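Local coordinates for putative nucleotide-diphospho-sugar transferase (Desulfovibrio desulfuricans subsp. desulfuricans, PDB 3CGX), which is a putative nucleotide-diphospho-sugar transferase with a GT-A-type fold, whose substrates are not established, at residues Asp112-Leu120 and Gln185-Asp193. Residues are numbered along the deposited sequence; the frame is centred on the assembly and turned at random.
Sequences DIPDYPCEL and QLPDWNDVD
The first torsions of W189 and D115 bring the indole and the carboxylate together. The indole is swung to a chi1 of -143°, away from a staggered value, while CG of D115 stands between its own backbone N and carbonyl carbon (chi1 61°). W189 illustrates how an indole can be held at its edge by one residue and over a face by another. At the edge, NE1 of W189 donates a nearly straight bond to OD1 of D115 (2.9 Å), running in the ring plane but meeting the carboxylate from above its plane. Over one face, Y116 directs its own edge at the indole, a T-shaped stack with planes at 76° and CD1 of Y116 3.5 Å from CD2 of W189. CD of P117 closes on CH2 of W189 at 3.5 Å. OH of Y116 is hydrogen-bonded to OH of Y144, on strand 143-149. In this GT-A-like alpha/beta fold, the 112-120 segment leaves central strand 105-109 through a type I turn, I113 to Y116, and enters helix 118-127; the 185-193 loop follows edge strand 183-185. Nearer D112, the backbone N of V192 donates to O of D112 (2.8 Å), and a water links N of D112 to OD1 of D191. The D112 carboxylate turns to a salt bridge with K20. A second water joins OD1 of D115 to O of N190, giving that carboxylate oxygen two donors.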
loop_
_atom_site.group_PDB
_atom_site.type_symbol
_atom_site.label_atom_id
_atom_site.label_comp_id
_atom_site.label_asym_id
_atom_site.label_seq_id
_atom_site.Cartn_x
_atom_site.Cartn_y
_atom_site.Cartn_z
ATOM N N ASP A 112 1.689 -1.352 3.764
ATOM C CA ASP A 112 1.706 -1.358 5.250
ATOM C C ASP A 112 0.419 -1.909 5.859
ATOM O O ASP A 112 0.196 -1.741 7.049
ATOM C CB ASP A 112 1.894 0.095 5.779
ATOM C CG ASP A 112 3.213 0.683 5.360
ATOM O OD1 ASP A 112 4.277 0.076 5.653
ATOM O OD2 ASP A 112 3.183 1.691 4.640
ATOM N N ILE A 113 -0.377 -2.600 5.032
ATOM C CA ILE A 113 -1.675 -3.137 5.413
ATOM C C ILE A 113 -1.809 -4.604 5.049
ATOM O O ILE A 113 -2.713 -4.991 4.244
ATOM C CB ILE A 113 -2.852 -2.264 4.780
ATOM C CG1 ILE A 113 -2.675 -2.050 3.275
ATOM C CG2 ILE A 113 -3.019 -0.907 5.528
ATOM C CD1 ILE A 113 -3.916 -1.544 2.605
ATOM N N PRO A 114 -0.977 -5.451 5.689
ATOM C CA PRO A 114 -0.817 -6.824 5.227
ATOM C C PRO A 114 -2.053 -7.674 5.305
ATOM O O PRO A 114 -2.168 -8.646 4.597
ATOM C CB PRO A 114 0.282 -7.358 6.132
ATOM C CG PRO A 114 0.190 -6.543 7.361
ATOM C CD PRO A 114 -0.131 -5.193 6.884
ATOM N N ASP A 115 -2.979 -7.319 6.174
ATOM C CA ASP A 115 -4.200 -8.112 6.331
ATOM C C ASP A 115 -5.371 -7.605 5.482
ATOM O O ASP A 115 -6.523 -7.989 5.704
ATOM C CB ASP A 115 -4.680 -8.187 7.794
ATOM C CG ASP A 115 -5.030 -6.821 8.402
ATOM O OD1 ASP A 115 -4.544 -5.741 7.973
ATOM O OD2 ASP A 115 -5.803 -6.824 9.392
ATOM N N TYR A 116 -5.102 -6.679 4.573
ATOM C CA TYR A 116 -6.181 -6.099 3.825
ATOM C C TYR A 116 -6.781 -7.152 2.904
ATOM O O TYR A 116 -6.059 -7.767 2.140
ATOM C CB TYR A 116 -5.708 -4.943 2.966
ATOM C CG TYR A 116 -6.844 -4.068 2.459
ATOM C CD1 TYR A 116 -7.483 -3.167 3.313
ATOM C CD2 TYR A 116 -7.249 -4.104 1.148
ATOM C CE1 TYR A 116 -8.505 -2.342 2.864
ATOM C CE2 TYR A 116 -8.260 -3.270 0.693
ATOM C CZ TYR A 116 -8.882 -2.406 1.554
ATOM O OH TYR A 116 -9.891 -1.557 1.103
ATOM N N PRO A 117 -8.105 -7.333 2.941
ATOM C CA PRO A 117 -8.626 -8.364 2.034
ATOM C C PRO A 117 -8.595 -7.974 0.551
ATOM O O PRO A 117 -9.101 -6.935 0.149
ATOM C CB PRO A 117 -10.044 -8.609 2.559
ATOM C CG PRO A 117 -10.342 -7.541 3.543
ATOM C CD PRO A 117 -9.175 -6.597 3.616
ATOM N N CYS A 118 -7.993 -8.854 -0.238
ATOM C CA CYS A 118 -7.824 -8.621 -1.660
ATOM C C CYS A 118 -9.159 -8.303 -2.334
ATOM O O CYS A 118 -9.206 -7.447 -3.202
ATOM C CB CYS A 118 -7.074 -9.772 -2.376
ATOM S SG CYS A 118 -7.743 -11.495 -2.388
ATOM N N GLU A 119 -10.232 -8.929 -1.859
ATOM C CA GLU A 119 -11.527 -8.786 -2.496
ATOM C C GLU A 119 -11.956 -7.341 -2.412
ATOM O O GLU A 119 -12.754 -6.907 -3.218
ATOM C CB GLU A 119 -12.610 -9.724 -1.938
ATOM C CG GLU A 119 -12.803 -9.735 -0.427
ATOM C CD GLU A 119 -11.976 -10.756 0.284
ATOM O OE1 GLU A 119 -10.776 -10.859 -0.004
ATOM O OE2 GLU A 119 -12.535 -11.433 1.172
ATOM N N LEU A 120 -11.445 -6.575 -1.444
ATOM C CA LEU A 120 -11.814 -5.139 -1.383
ATOM C C LEU A 120 -11.117 -4.310 -2.473
ATOM O O LEU A 120 -11.628 -3.306 -2.944
ATOM C CB LEU A 120 -11.559 -4.526 0.002
ATOM C CG LEU A 120 -12.544 -4.993 1.089
ATOM C CD1 LEU A 120 -12.246 -4.317 2.429
ATOM C CD2 LEU A 120 -13.964 -4.721 0.640
ATOM N N GLN A 185 -15.762 5.781 -1.137
ATOM C CA GLN A 185 -14.963 5.685 0.066
ATOM C C GLN A 185 -14.913 4.249 0.525
ATOM O O GLN A 185 -15.932 3.627 0.744
ATOM C CB GLN A 185 -15.536 6.610 1.134
ATOM C CG GLN A 185 -14.762 6.590 2.381
ATOM C CD GLN A 185 -15.283 7.596 3.402
ATOM O OE1 GLN A 185 -15.640 8.722 3.054
ATOM N NE2 GLN A 185 -15.301 7.197 4.664
ATOM N N LEU A 186 -13.704 3.714 0.649
ATOM C CA LEU A 186 -13.498 2.327 1.081
ATOM C C LEU A 186 -13.411 2.350 2.584
ATOM O O LEU A 186 -13.317 3.434 3.168
ATOM C CB LEU A 186 -12.207 1.739 0.523
ATOM C CG LEU A 186 -12.139 1.603 -0.997
ATOM C CD1 LEU A 186 -10.712 1.350 -1.399
ATOM C CD2 LEU A 186 -13.061 0.493 -1.466
ATOM N N PRO A 187 -13.442 1.170 3.232
ATOM C CA PRO A 187 -13.397 1.134 4.688
ATOM C C PRO A 187 -12.135 1.727 5.284
ATOM O O PRO A 187 -11.065 1.664 4.695
ATOM C CB PRO A 187 -13.445 -0.382 4.984
ATOM C CG PRO A 187 -14.101 -0.976 3.811
ATOM C CD PRO A 187 -13.565 -0.195 2.677
ATOM N N ASP A 188 -12.244 2.272 6.481
ATOM C CA ASP A 188 -11.036 2.707 7.186
ATOM C C ASP A 188 -10.154 1.468 7.515
ATOM O O ASP A 188 -10.656 0.359 7.800
ATOM C CB ASP A 188 -11.336 3.377 8.503
ATOM C CG ASP A 188 -12.261 4.583 8.387
ATOM O OD1 ASP A 188 -12.604 5.053 7.290
ATOM O OD2 ASP A 188 -12.684 5.040 9.451
ATOM N N TRP A 189 -8.843 1.663 7.453
ATOM C CA TRP A 189 -7.899 0.590 7.756
ATOM C C TRP A 189 -6.655 1.143 8.427
ATOM O O TRP A 189 -6.318 2.320 8.248
ATOM C CB TRP A 189 -7.490 -0.171 6.485
ATOM C CG TRP A 189 -7.316 -1.666 6.722
ATOM C CD1 TRP A 189 -6.154 -2.331 7.029
ATOM C CD2 TRP A 189 -8.343 -2.673 6.678
ATOM N NE1 TRP A 189 -6.406 -3.664 7.186
ATOM C CE2 TRP A 189 -7.735 -3.906 6.934
ATOM C CE3 TRP A 189 -9.718 -2.647 6.421
ATOM C CZ2 TRP A 189 -8.464 -5.102 6.995
ATOM C CZ3 TRP A 189 -10.414 -3.834 6.432
ATOM C CH2 TRP A 189 -9.802 -5.037 6.738
ATOM N N ASN A 190 -6.035 0.325 9.270
ATOM C CA ASN A 190 -4.766 0.710 9.974
ATOM C C ASN A 190 -3.506 0.234 9.289
ATOM O O ASN A 190 -3.326 -0.948 9.023
ATOM C CB ASN A 190 -4.723 0.212 11.430
ATOM C CG ASN A 190 -3.680 0.987 12.332
ATOM O OD1 ASN A 190 -3.523 2.232 12.259
ATOM N ND2 ASN A 190 -3.019 0.244 13.217
ATOM N N ASP A 191 -2.633 1.194 9.020
ATOM C CA ASP A 191 -1.267 0.945 8.569
ATOM C C ASP A 191 -0.527 0.415 9.788
ATOM O O ASP A 191 -0.737 0.901 10.907
ATOM C CB ASP A 191 -0.543 2.221 8.077
ATOM C CG ASP A 191 -1.127 2.808 6.742
ATOM O OD1 ASP A 191 -1.036 2.171 5.673
ATOM O OD2 ASP A 191 -1.632 3.946 6.758
ATOM N N VAL A 192 0.360 -0.549 9.580
ATOM C CA VAL A 192 1.125 -1.105 10.676
ATOM C C VAL A 192 2.513 -0.442 10.690
ATOM O O VAL A 192 3.370 -0.738 9.858
ATOM C CB VAL A 192 1.187 -2.665 10.624
ATOM C CG1 VAL A 192 2.032 -3.199 11.808
ATOM C CG2 VAL A 192 -0.236 -3.283 10.618
ATOM N N ASP A 193 2.670 0.494 11.617
ATOM C CA ASP A 193 3.881 1.331 11.777
ATOM C C ASP A 193 4.633 1.024 13.086
ATOM O O ASP A 193 5.826 0.890 13.089
ATOM C CB ASP A 193 3.475 2.811 11.763
ATOM C CG ASP A 193 4.677 3.800 11.959
ATOM O OD1 ASP A 193 5.766 3.548 11.371
ATOM O OD2 ASP A 193 4.497 4.860 12.669
HETATM O O HOH W 1 -0.268 1.054 3.364
HETATM O O HOH W 2 -3.199 -3.691 9.163
#